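Long-range contact in Trypsin/chymotrypsin inhibitor (PDB 5YCZ), which inhibits the serine proteases trypsin and alpha-chymotrypsin as a homodimeric Kunitz-type inhibitor of plant tubers: residues Ser52-Ala57 with Phe78-Arg83. Residues are numbered along the deposited sequence; the frame is centred on the assembly and turned at random.
Sequences SGRPLA and FPEPTR
Arg54 and Glu80 form a salt bridge across the contact: Arg54 NH1 donates to the syn lone pair of Glu80 OE1 at 2.8 Å. The bond is bent, 139° at the hydrogen, and the carboxylate stands 70° from the guanidinium plane. Arg54 NE is hydrogen-bonded to Thr31 OG1, so the guanidinium is held from two positions. The other carboxylate oxygen, Glu80 OE2, rests 3.5 Å from Pro55 CD. Further along, Pro55 O receives a CA-H...O contact from Phe78 CA at 3.6 Å and lies 3.3 Å from Pro79 CD. With CG beside its backbone N (chi1 -63°), Leu56 sets CD2 over the centre of the Phe78 ring, a CH-pi contact 3.4 Å from the centroid. Ala57 CB meets Pro79 CG at 4.2 Å, where Pro79 centres an inverse gamma turn. The bond between Leu56 and Ala57 is the predicted reactive bond; both residues are buried in this structure. Backbone pairing of Ala57 with Met77 joins strands 55-60 and 74-77 of the beta-trefoil, and the 78-83 loop leaves at this point. Leu30 and Leu32 of strand 30-33 pack on Phe78, strand 18-22 borders Pro55 and Leu56, and Phe59 of the second subunit packs on Glu80.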
# COMPACT_ATOMS: atom_id res chain seq x y z
N SER A 52 -1.10 -13.37 13.18
CA SER A 52 -0.34 -12.30 12.55
C SER A 52 -1.22 -11.27 11.84
O SER A 52 -0.78 -10.12 11.68
CB SER A 52 0.69 -12.89 11.57
OG SER A 52 0.23 -12.95 10.22
N GLY A 53 -2.44 -11.62 11.44
CA GLY A 53 -3.26 -10.68 10.69
C GLY A 53 -2.66 -10.44 9.31
O GLY A 53 -2.17 -11.36 8.65
N ARG A 54 -2.68 -9.19 8.88
CA ARG A 54 -2.07 -8.78 7.62
C ARG A 54 -0.91 -7.82 7.88
O ARG A 54 -0.86 -7.16 8.93
CB ARG A 54 -3.09 -8.11 6.70
CG ARG A 54 -3.92 -9.12 5.96
CD ARG A 54 -4.92 -8.40 5.10
NE ARG A 54 -6.12 -9.21 4.94
CZ ARG A 54 -6.39 -9.92 3.85
NH1 ARG A 54 -5.54 -9.91 2.82
NH2 ARG A 54 -7.51 -10.64 3.79
N PRO A 55 0.02 -7.71 6.94
CA PRO A 55 1.21 -6.88 7.18
C PRO A 55 0.90 -5.39 7.12
O PRO A 55 0.13 -4.93 6.27
CB PRO A 55 2.16 -7.28 6.05
CG PRO A 55 1.63 -8.56 5.51
CD PRO A 55 0.15 -8.53 5.73
N LEU A 56 1.52 -4.64 8.03
CA LEU A 56 1.49 -3.20 8.03
C LEU A 56 2.87 -2.65 7.69
O LEU A 56 3.88 -3.33 7.83
CB LEU A 56 1.04 -2.66 9.39
CG LEU A 56 -0.37 -3.05 9.79
CD1 LEU A 56 -0.48 -3.14 11.28
CD2 LEU A 56 -1.36 -2.04 9.25
N ALA A 57 2.89 -1.40 7.24
CA ALA A 57 4.14 -0.68 7.09
C ALA A 57 3.91 0.75 7.56
O ALA A 57 2.79 1.27 7.48
CB ALA A 57 4.64 -0.71 5.65
N PHE A 78 -1.81 -0.84 5.20
CA PHE A 78 -1.64 -2.21 4.76
C PHE A 78 -1.17 -2.14 3.31
O PHE A 78 -1.98 -1.82 2.42
CB PHE A 78 -2.95 -2.99 4.86
CG PHE A 78 -3.46 -3.19 6.25
CD1 PHE A 78 -3.16 -4.34 6.97
CD2 PHE A 78 -4.31 -2.25 6.84
CE1 PHE A 78 -3.66 -4.54 8.25
CE2 PHE A 78 -4.82 -2.44 8.12
CZ PHE A 78 -4.49 -3.60 8.83
N PRO A 79 0.08 -2.41 3.03
CA PRO A 79 0.54 -2.21 1.64
C PRO A 79 0.11 -3.35 0.73
O PRO A 79 0.92 -4.11 0.20
CB PRO A 79 2.05 -2.11 1.79
CG PRO A 79 2.36 -2.93 2.98
CD PRO A 79 1.16 -2.90 3.91
N GLU A 80 -1.19 -3.52 0.54
CA GLU A 80 -1.67 -4.56 -0.35
C GLU A 80 -2.86 -4.01 -1.11
O GLU A 80 -3.46 -3.01 -0.71
CB GLU A 80 -2.06 -5.84 0.40
CG GLU A 80 -2.76 -5.63 1.71
CD GLU A 80 -2.97 -6.95 2.44
OE1 GLU A 80 -3.99 -7.63 2.17
OE2 GLU A 80 -2.10 -7.30 3.28
N PRO A 81 -3.21 -4.63 -2.23
CA PRO A 81 -4.44 -4.23 -2.90
C PRO A 81 -5.62 -4.75 -2.12
O PRO A 81 -5.51 -5.60 -1.23
CB PRO A 81 -4.34 -4.87 -4.29
CG PRO A 81 -2.94 -5.31 -4.42
CD PRO A 81 -2.50 -5.64 -3.02
N THR A 82 -6.77 -4.24 -2.52
CA THR A 82 -7.97 -4.30 -1.73
C THR A 82 -9.12 -4.28 -2.70
O THR A 82 -8.97 -3.84 -3.85
CB THR A 82 -7.96 -3.11 -0.77
OG1 THR A 82 -7.12 -3.40 0.36
CG2 THR A 82 -9.32 -2.69 -0.33
N ARG A 83 -10.26 -4.79 -2.26
CA ARG A 83 -11.48 -4.75 -3.06
C ARG A 83 -12.12 -3.37 -3.12
O ARG A 83 -13.11 -3.20 -3.85
CB ARG A 83 -12.49 -5.76 -2.51
CG ARG A 83 -13.06 -5.42 -1.14
CD ARG A 83 -14.34 -6.21 -0.93
NE ARG A 83 -14.74 -6.36 0.47
CZ ARG A 83 -15.60 -5.56 1.07
NH1 ARG A 83 -16.13 -4.55 0.39
NH2 ARG A 83 -15.92 -5.77 2.35